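Acetyltransferase, GNAT family (Listeria monocytogenes str. 4b, PDB 2OH1) probably transfers an acetyl group from acetyl-coenzyme A to an acceptor substrate, as GNAT-family acetyltransferases do. Local coordinates at residues T92-D97 with F169-K174; A99-Y104 with V137-L142. All blocks are in the same frame, centred on the assembly; numbering follows the deposited sequence.

Interaction 1 of 2, residues T92-D97 with F169-K174; sequences TDLWED and FYLYQK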
ATOM      1  N   THR A  92      -2.225  -2.013 -15.370  1.00 17.37           N
ATOM      2  CA  THR A  92      -1.744  -2.186 -16.730  1.00 18.05           C
ATOM      3  C   THR A  92      -2.253  -1.091 -17.645  1.00 20.50           C
ATOM      4  O   THR A  92      -1.489  -0.600 -18.451  1.00 22.29           O
ATOM      5  CB  THR A  92      -2.200  -3.548 -17.276  1.00 22.29           C
ATOM      6  OG1 THR A  92      -1.468  -4.588 -16.610  1.00 20.40           O
ATOM      7  CG2 THR A  92      -2.043  -3.627 -18.808  1.00 22.35           C
ATOM      8  N   ASP A  93      -3.523  -0.707 -17.522  1.00 21.36           N
ATOM      9  CA  ASP A  93      -4.072   0.386 -18.331  1.00 19.61           C
ATOM     10  C   ASP A  93      -3.394   1.726 -18.019  1.00 20.54           C
ATOM     11  O   ASP A  93      -2.944   2.456 -18.908  1.00 23.34           O
ATOM     12  CB  ASP A  93      -5.618   0.513 -18.086  1.00 23.37           C
ATOM     13  CG  ASP A  93      -6.251   1.517 -18.948  1.00 27.23           C
ATOM     14  OD1 ASP A  93      -6.410   1.165 -20.122  1.00 26.91           O
ATOM     15  OD2 ASP A  93      -6.564   2.637 -18.495  1.00 26.53           O
ATOM     16  N   LEU A  94      -3.214   2.006 -16.729  1.00 18.47           N
ATOM     17  CA  LEU A  94      -2.680   3.259 -16.291  1.00 18.66           C
ATOM     18  C   LEU A  94      -1.220   3.476 -16.735  1.00 19.33           C
ATOM     19  O   LEU A  94      -0.849   4.559 -17.140  1.00 20.42           O
ATOM     20  CB  LEU A  94      -2.827   3.367 -14.773  1.00 20.63           C
ATOM     21  CG  LEU A  94      -2.895   4.754 -14.252  1.00 27.31           C
ATOM     22  CD1 LEU A  94      -4.188   5.444 -14.677  1.00 24.35           C
ATOM     23  CD2 LEU A  94      -2.640   4.751 -12.746  1.00 22.73           C
ATOM     24  N   TRP A  95      -0.404   2.428 -16.631  1.00 16.58           N
ATOM     25  CA  TRP A  95       1.064   2.489 -16.846  1.00 19.85           C
ATOM     26  C   TRP A  95       1.478   2.309 -18.333  1.00 21.23           C
ATOM     27  O   TRP A  95       2.628   2.504 -18.676  1.00 21.50           O
ATOM     28  CB  TRP A  95       1.776   1.485 -15.909  1.00 17.61           C
ATOM     29  CG  TRP A  95       1.818   2.009 -14.475  1.00 15.97           C
ATOM     30  CD1 TRP A  95       0.836   1.925 -13.541  1.00 16.99           C
ATOM     31  CD2 TRP A  95       2.853   2.823 -13.890  1.00 16.30           C
ATOM     32  NE1 TRP A  95       1.198   2.592 -12.420  1.00 16.05           N
ATOM     33  CE2 TRP A  95       2.447   3.151 -12.600  1.00 15.53           C
ATOM     34  CE3 TRP A  95       4.129   3.270 -14.346  1.00 15.75           C
ATOM     35  CZ2 TRP A  95       3.246   3.946 -11.742  1.00 16.36           C
ATOM     36  CZ3 TRP A  95       4.912   4.050 -13.494  1.00 18.07           C
ATOM     37  CH2 TRP A  95       4.462   4.357 -12.222  1.00 17.17           C
ATOM     38  N   GLU A  96       0.519   1.915 -19.168  1.00 19.91           N
ATOM     39  CA  GLU A  96       0.712   1.864 -20.636  1.00 23.55           C
ATOM     40  C   GLU A  96       1.961   1.047 -20.934  1.00 24.02           C
ATOM     41  O   GLU A  96       2.068  -0.088 -20.447  1.00 25.78           O
ATOM     42  CB  GLU A  96       0.716   3.272 -21.237  1.00 23.71           C
ATOM     43  CG  GLU A  96      -0.606   3.989 -20.984  1.00 25.39           C
ATOM     44  CD  GLU A  96      -0.815   5.255 -21.795  1.00 29.38           C
ATOM     45  OE1 GLU A  96       0.186   5.818 -22.307  1.00 38.80           O
ATOM     46  OE2 GLU A  96      -1.997   5.676 -21.917  1.00 32.40           O
ATOM     47  N   ASP A  97       2.915   1.549 -21.704  0.50 26.05           N
ATOM     48  CA  ASP A  97       4.001   0.662 -22.142  0.50 27.50           C
ATOM     49  C   ASP A  97       5.031   0.373 -21.046  0.50 28.70           C
ATOM     50  O   ASP A  97       5.962  -0.407 -21.249  0.50 29.03           O
ATOM     51  CB  ASP A  97       4.686   1.236 -23.381  0.50 28.37           C
ATOM     52  CG  ASP A  97       3.749   1.318 -24.572  0.50 32.75           C
ATOM     53  OD1 ASP A  97       3.053   0.314 -24.857  0.50 33.68           O
ATOM     54  OD2 ASP A  97       3.702   2.393 -25.205  0.50 39.30           O
ATOM     55  N   PHE A 169      -4.944  10.681 -12.245  1.00 16.36           N
ATOM     56  CA  PHE A 169      -3.959  10.193 -11.284  1.00 16.41           C
ATOM     57  C   PHE A 169      -2.551  10.619 -11.656  1.00 18.93           C
ATOM     58  O   PHE A 169      -2.223  10.668 -12.817  1.00 18.70           O
ATOM     59  CB  PHE A 169      -3.993   8.648 -11.157  1.00 15.86           C
ATOM     60  CG  PHE A 169      -5.263   8.102 -10.541  1.00 14.93           C
ATOM     61  CD1 PHE A 169      -6.407   7.987 -11.320  1.00 19.81           C
ATOM     62  CD2 PHE A 169      -5.327   7.777  -9.231  1.00 20.77           C
ATOM     63  CE1 PHE A 169      -7.563   7.528 -10.793  1.00 19.23           C
ATOM     64  CE2 PHE A 169      -6.496   7.304  -8.680  1.00 21.33           C
ATOM     65  CZ  PHE A 169      -7.618   7.178  -9.478  1.00 20.52           C
ATOM     66  N   TYR A 170      -1.706  10.857 -10.662  1.00 16.50           N
ATOM     67  CA  TYR A 170      -0.256  10.944 -10.890  1.00 16.40           C
ATOM     68  C   TYR A 170       0.357   9.550 -10.616  1.00 16.35           C
ATOM     69  O   TYR A 170      -0.057   8.826  -9.718  1.00 17.32           O
ATOM     70  CB  TYR A 170       0.372  11.977  -9.980  1.00 15.26           C
ATOM     71  CG  TYR A 170      -0.057  13.389 -10.235  1.00 15.30           C
ATOM     72  CD1 TYR A 170      -0.121  13.907 -11.526  1.00 15.93           C
ATOM     73  CD2 TYR A 170      -0.310  14.235  -9.181  1.00 18.96           C
ATOM     74  CE1 TYR A 170      -0.457  15.236 -11.739  1.00 17.31           C
ATOM     75  CE2 TYR A 170      -0.639  15.537  -9.359  1.00 18.99           C
ATOM     76  CZ  TYR A 170      -0.721  16.064 -10.640  1.00 16.75           C
ATOM     77  OH  TYR A 170      -1.058  17.396 -10.816  1.00 21.02           O
ATOM     78  N   LEU A 171       1.351   9.201 -11.409  0.50 14.16           N
ATOM     79  CA  LEU A 171       2.020   7.922 -11.321  0.50 14.61           C
ATOM     80  C   LEU A 171       3.420   8.121 -10.729  0.50 14.02           C
ATOM     81  O   LEU A 171       4.161   8.991 -11.173  0.50 10.98           O
ATOM     82  CB  LEU A 171       2.147   7.302 -12.722  0.50 13.77           C
ATOM     83  CG  LEU A 171       0.909   6.646 -13.345  0.50 16.22           C
ATOM     84  CD1 LEU A 171      -0.292   7.602 -13.532  0.50 14.92           C
ATOM     85  CD2 LEU A 171       1.322   6.021 -14.650  0.50 15.14           C
ATOM     86  N   TYR A 172       3.787   7.242  -9.788  1.00 15.08           N
ATOM     87  CA  TYR A 172       5.062   7.317  -9.065  1.00 15.09           C
ATOM     88  C   TYR A 172       5.724   5.967  -9.093  1.00 14.36           C
ATOM     89  O   TYR A 172       5.094   4.933  -8.953  1.00 15.51           O
ATOM     90  CB  TYR A 172       4.844   7.707  -7.614  1.00 17.57           C
ATOM     91  CG  TYR A 172       4.312   9.122  -7.445  1.00 15.29           C
ATOM     92  CD1 TYR A 172       5.168  10.193  -7.351  1.00 15.42           C
ATOM     93  CD2 TYR A 172       2.942   9.368  -7.307  1.00 13.58           C
ATOM     94  CE1 TYR A 172       4.689  11.489  -7.209  1.00 16.26           C
ATOM     95  CE2 TYR A 172       2.469  10.648  -7.173  1.00 16.90           C
ATOM     96  CZ  TYR A 172       3.338  11.701  -7.114  1.00 18.41           C
ATOM     97  OH  TYR A 172       2.867  12.979  -6.924  1.00 17.84           O
ATOM     98  N   GLN A 173       7.042   5.974  -9.199  1.00 14.01           N
ATOM     99  CA  GLN A 173       7.821   4.742  -9.061  1.00 15.55           C
ATOM    100  C   GLN A 173       9.117   4.967  -8.355  1.00 15.45           C
ATOM    101  O   GLN A 173       9.683   6.048  -8.398  1.00 16.05           O
ATOM    102  CB  GLN A 173       8.052   4.072 -10.397  1.00 19.05           C
ATOM    103  CG  GLN A 173       9.009   4.667 -11.310  1.00 20.68           C
ATOM    104  CD  GLN A 173       9.251   3.861 -12.628  1.00 25.68           C
ATOM    105  OE1 GLN A 173       8.578   2.882 -12.962  1.00 20.04           O
ATOM    106  NE2 GLN A 173      10.191   4.352 -13.405  1.00 22.92           N
ATOM    107  N   LYS A 174       9.535   3.914  -7.687  1.00 14.91           N
ATOM    108  CA  LYS A 174      10.813   3.915  -7.024  1.00 15.94           C
ATOM    109  C   LYS A 174      11.625   2.769  -7.617  1.00 17.93           C
ATOM    110  O   LYS A 174      11.207   1.615  -7.562  1.00 17.60           O
ATOM    111  CB  LYS A 174      10.638   3.768  -5.532  1.00 20.10           C
ATOM    112  CG  LYS A 174      11.937   3.939  -4.790  1.00 25.31           C
ATOM    113  CD  LYS A 174      11.883   3.703  -3.311  1.00 36.90           C
ATOM    114  CE  LYS A 174      11.309   4.812  -2.562  1.00 32.80           C
ATOM    115  NZ  LYS A 174      11.842   4.840  -1.157  1.00 26.31           N
TER

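Interaction 2 of 2, residues A99-Y104 with V137-L142; sequences AIDKAY and VPFIRL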
ATOM      1  N   ALA A  99       3.862  -1.027 -18.382  1.00 23.76           N
ATOM      2  CA  ALA A  99       3.215  -2.132 -17.668  1.00 23.32           C
ATOM      3  C   ALA A  99       3.924  -3.481 -17.884  1.00 25.12           C
ATOM      4  O   ALA A  99       3.720  -4.433 -17.116  1.00 25.25           O
ATOM      5  CB  ALA A  99       1.707  -2.221 -18.033  1.00 24.67           C
ATOM      6  N   ILE A 100       4.753  -3.550 -18.916  1.00 29.22           N
ATOM      7  CA  ILE A 100       5.480  -4.794 -19.236  1.00 28.77           C
ATOM      8  C   ILE A 100       6.708  -5.013 -18.338  1.00 30.84           C
ATOM      9  O   ILE A 100       7.172  -6.142 -18.245  1.00 29.47           O
ATOM     10  CB  ILE A 100       5.945  -4.851 -20.750  1.00 30.51           C
ATOM     11  CG2 ILE A 100       6.866  -3.676 -21.057  1.00 30.56           C
ATOM     12  N   ASP A 101       7.205  -3.951 -17.674  1.00 28.38           N
ATOM     13  CA  ASP A 101       8.264  -4.079 -16.649  1.00 28.21           C
ATOM     14  C   ASP A 101       7.725  -4.828 -15.463  1.00 29.26           C
ATOM     15  O   ASP A 101       6.548  -4.713 -15.105  1.00 32.94           O
ATOM     16  CB  ASP A 101       8.755  -2.736 -16.133  1.00 29.95           C
ATOM     17  CG  ASP A 101       9.110  -1.795 -17.228  1.00 35.21           C
ATOM     18  OD1 ASP A 101       9.384  -2.308 -18.337  1.00 44.82           O
ATOM     19  OD2 ASP A 101       9.090  -0.551 -16.988  1.00 33.06           O
ATOM     20  N   LYS A 102       8.568  -5.619 -14.843  1.00 23.04           N
ATOM     21  CA  LYS A 102       8.180  -6.260 -13.623  1.00 22.23           C
ATOM     22  C   LYS A 102       8.182  -5.183 -12.552  1.00 23.43           C
ATOM     23  O   LYS A 102       9.091  -4.376 -12.450  1.00 20.26           O
ATOM     24  CB  LYS A 102       9.159  -7.345 -13.227  1.00 22.32           C
ATOM     25  CG  LYS A 102       9.414  -8.386 -14.328  1.00 30.05           C
ATOM     26  CD  LYS A 102       8.134  -9.026 -14.795  1.00 37.83           C
ATOM     27  CE  LYS A 102       8.425 -10.158 -15.791  1.00 37.82           C
ATOM     28  NZ  LYS A 102       7.133 -10.775 -16.170  1.00 53.16           N
ATOM     29  N   ALA A 103       7.145  -5.200 -11.734  1.00 18.88           N
ATOM     30  CA  ALA A 103       6.981  -4.213 -10.690  1.00 16.87           C
ATOM     31  C   ALA A 103       5.936  -4.729  -9.728  1.00 19.22           C
ATOM     32  O   ALA A 103       5.109  -5.527 -10.103  1.00 18.85           O
ATOM     33  CB  ALA A 103       6.533  -2.869 -11.263  1.00 15.24           C
ATOM     34  N   TYR A 104       6.016  -4.262  -8.491  1.00 16.83           N
ATOM     35  CA  TYR A 104       4.966  -4.383  -7.515  1.00 15.52           C
ATOM     36  C   TYR A 104       4.203  -3.074  -7.448  1.00 16.99           C
ATOM     37  O   TYR A 104       4.787  -1.977  -7.606  1.00 18.48           O
ATOM     38  CB  TYR A 104       5.549  -4.624  -6.150  1.00 18.12           C
ATOM     39  CG  TYR A 104       6.258  -5.966  -5.952  1.00 17.12           C
ATOM     40  CD1 TYR A 104       6.177  -7.009  -6.897  1.00 17.34           C
ATOM     41  CD2 TYR A 104       6.986  -6.199  -4.771  1.00 19.65           C
ATOM     42  CE1 TYR A 104       6.768  -8.258  -6.644  1.00 18.09           C
ATOM     43  CE2 TYR A 104       7.605  -7.414  -4.557  1.00 21.57           C
ATOM     44  CZ  TYR A 104       7.484  -8.408  -5.476  1.00 17.51           C
ATOM     45  OH  TYR A 104       8.120  -9.615  -5.260  1.00 24.16           O
ATOM     46  N   VAL A 137      12.828  -7.576  -8.355  1.00 15.93           N
ATOM     47  CA  VAL A 137      11.840  -6.794  -9.048  1.00 18.68           C
ATOM     48  C   VAL A 137      12.360  -5.351  -9.088  1.00 14.93           C
ATOM     49  O   VAL A 137      12.797  -4.839  -8.076  1.00 17.06           O
ATOM     50  CB  VAL A 137      10.493  -6.877  -8.325  1.00 17.58           C
ATOM     51  CG1 VAL A 137       9.527  -5.880  -8.862  1.00 18.82           C
ATOM     52  CG2 VAL A 137       9.903  -8.295  -8.433  1.00 19.48           C
ATOM     53  N   PRO A 138      12.414  -4.751 -10.265  1.00 16.33           N
ATOM     54  CA  PRO A 138      13.122  -3.462 -10.381  1.00 16.50           C
ATOM     55  C   PRO A 138      12.405  -2.191  -9.884  1.00 17.80           C
ATOM     56  O   PRO A 138      13.068  -1.182  -9.672  1.00 16.64           O
ATOM     57  CB  PRO A 138      13.382  -3.342 -11.890  1.00 17.78           C
ATOM     58  CG  PRO A 138      12.330  -4.170 -12.525  1.00 21.92           C
ATOM     59  CD  PRO A 138      12.037  -5.292 -11.593  1.00 17.73           C
ATOM     60  N   PHE A 139      11.068  -2.246  -9.700  1.00 14.41           N
ATOM     61  CA  PHE A 139      10.300  -1.070  -9.334  1.00 17.31           C
ATOM     62  C   PHE A 139       9.191  -1.396  -8.337  1.00 16.48           C
ATOM     63  O   PHE A 139       8.580  -2.477  -8.395  1.00 15.72           O
ATOM     64  CB  PHE A 139       9.585  -0.462 -10.542  1.00 19.45           C
ATOM     65  CG  PHE A 139      10.484  -0.099 -11.696  1.00 20.02           C
ATOM     66  CD1 PHE A 139      11.266   1.036 -11.642  1.00 25.48           C
ATOM     67  CD2 PHE A 139      10.516  -0.890 -12.825  1.00 21.83           C
ATOM     68  CE1 PHE A 139      12.108   1.371 -12.720  1.00 25.59           C
ATOM     69  CE2 PHE A 139      11.331  -0.546 -13.902  1.00 26.75           C
ATOM     70  CZ  PHE A 139      12.119   0.571 -13.832  1.00 24.05           C
ATOM     71  N   ILE A 140       8.918  -0.440  -7.456  1.00 15.60           N
ATOM     72  CA  ILE A 140       7.661  -0.373  -6.716  1.00 15.44           C
ATOM     73  C   ILE A 140       6.928   0.831  -7.324  1.00 17.30           C
ATOM     74  O   ILE A 140       7.539   1.897  -7.529  1.00 16.01           O
ATOM     75  CB  ILE A 140       7.817  -0.090  -5.169  1.00 17.86           C
ATOM     76  CG1 ILE A 140       8.678  -1.109  -4.431  1.00 31.14           C
ATOM     77  CG2 ILE A 140       6.429   0.041  -4.469  1.00 23.64           C
ATOM     78  CD1 ILE A 140       8.261  -2.563  -4.646  1.00 27.82           C
ATOM     79  N   ARG A 141       5.635   0.654  -7.584  1.00 15.44           N
ATOM     80  CA  ARG A 141       4.802   1.643  -8.272  1.00 14.00           C
ATOM     81  C   ARG A 141       3.538   1.904  -7.524  1.00 15.23           C
ATOM     82  O   ARG A 141       3.027   1.040  -6.809  1.00 16.89           O
ATOM     83  CB  ARG A 141       4.480   1.195  -9.690  1.00 12.98           C
ATOM     84  CG  ARG A 141       5.752   1.234 -10.574  1.00 14.43           C
ATOM     85  CD  ARG A 141       5.469   0.680 -11.944  1.00 16.23           C
ATOM     86  NE  ARG A 141       6.586   0.931 -12.850  1.00 16.70           N
ATOM     87  CZ  ARG A 141       6.732   0.372 -14.016  1.00 17.97           C
ATOM     88  NH1 ARG A 141       5.883  -0.546 -14.429  1.00 18.67           N
ATOM     89  NH2 ARG A 141       7.799   0.694 -14.748  1.00 18.82           N
ATOM     90  N   LEU A 142       3.052   3.117  -7.686  1.00 15.97           N
ATOM     91  CA  LEU A 142       1.732   3.439  -7.155  1.00 18.81           C
ATOM     92  C   LEU A 142       1.152   4.649  -7.900  1.00 17.65           C
ATOM     93  O   LEU A 142       1.832   5.293  -8.675  1.00 17.35           O
ATOM     94  CB  LEU A 142       1.787   3.695  -5.669  1.00 20.11           C
ATOM     95  CG  LEU A 142       2.688   4.869  -5.291  1.00 20.03           C
ATOM     96  CD1 LEU A 142       1.925   6.216  -5.365  1.00 22.25           C
ATOM     97  CD2 LEU A 142       3.332   4.642  -3.944  1.00 24.01           C
TER

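Interaction 1 of 2, residues T92-D97 with F169-K174
Leu171 of strand 169-175 lays one of its methyl groups over the indole of Trp95, in the last turn of helix 89-95. In the conformer described here, one of two, the methyl carbon CD2 of Leu171 lies 3.7 Å from the centroid of the six-membered ring of Trp95 and only 16° off the ring normal, a CH-pi contact. A chi1 of -77° swings CG of Leu171 beside its backbone N and toward the helix; the second torsion then sends CD2 to the indole and CD1 to Leu94, where it packs 3.8 Å from CD2 of Leu94. Leu171 CD2 also lies 3.6 Å from O of Leu94. Leu94 then reaches along the strand to CB of Phe169, a looser apolar contact at 4.4 Å.

At its far end the indole meets the strand edge-on: CH2 of Trp95 comes within 3.4 Å of O of Tyr172, close to the ring plane. The amide of Gln173 passes nearby with its plane 20° from that of the indole, OE1 of Gln173 being 3.9 Å from CZ3 of Trp95. This oxygen accepts a hydrogen bond from NE of Arg141, which helps hold the amide beside the ring.

The contact is buried and mainly van der Waals packing, and it seats the helix end against one face of the mixed sheet of the GNAT fold. Tyr105 meets the Trp95 ring edge-to-face, and Trp90 does the same with Phe169. Strands 139-145 and 161-166 flank strand 169-175 and also touch the helix, whereas Tyr170 and Tyr172 turn to the other face, toward helix 149-157.

Interaction 2 of 2, residues A99-Y104 with V137-L142
O of Tyr104 accepts from N of Arg141 at 2.8 Å and is also approached by the CA-H of Ile140, whose CA lies 3.4 Å away. N of Tyr104 donates to O of Phe139 at 3.1 Å, so Tyr104 bonds to the residues on both sides of Ile140.

NH2 of Arg141 donates to OD2 of Asp101 in a salt bridge of 2.9 Å (N-H...O 151°). The carboxylate oxygen lies close to the guanidinium plane and receives the bond on its anti lone pair, although the two flat groups are turned 48° apart. The extended arginine chain passes with its CD 3.8 Å from CB of Ala103. Further bonds settle the guanidinium: NE to Gln173, NH1 to O of Leu98 and OH of Tyr105.

The backbones of the two segments pair as parallel strands, neighbours in the central sheet joined through helix 120-134 in a beta-alpha-beta crossover. They probably correspond to the pair that, as in other GNAT enzymes, splays apart further on to receive acetyl-coenzyme A.

On the sheet face of Tyr104 and Ile140, the isoleucine CD1 sits 3.7 Å from CB of Tyr104. Val137 comes across the phenol ring at about a right angle, its CG2 3.6 Å from CE1 of Tyr104 and its CG1 above the rim of one ring face. Pro138 CD packs 3.2 Å from O of Lys102, a buried carbonyl with no hydrogen-bonding partner.

Overall arrangement
The centres of interactions 1 and 2 lie about 9 Å apart, on the same side of the chain's centre, and both reach one mixed sheet through the neighbouring antiparallel strands 139-145 and 169-175. In chain order helix 89-95 leads, through a short connecting loop, to strand 103-111, helix 120-134 carries the chain over to strand 139-145, and strand 169-175 comes last; interaction 2 therefore closes within the longer span bridged by interaction 1. The two meet at Arg141 and Gln173, with Trp95 packed against the arginine, and a backbone bond from N of Lys174 to O of Ile140 links their strands. Loop, helix end and three adjacent strands are in this way tied into one continuous piece of the acetyltransferase fold.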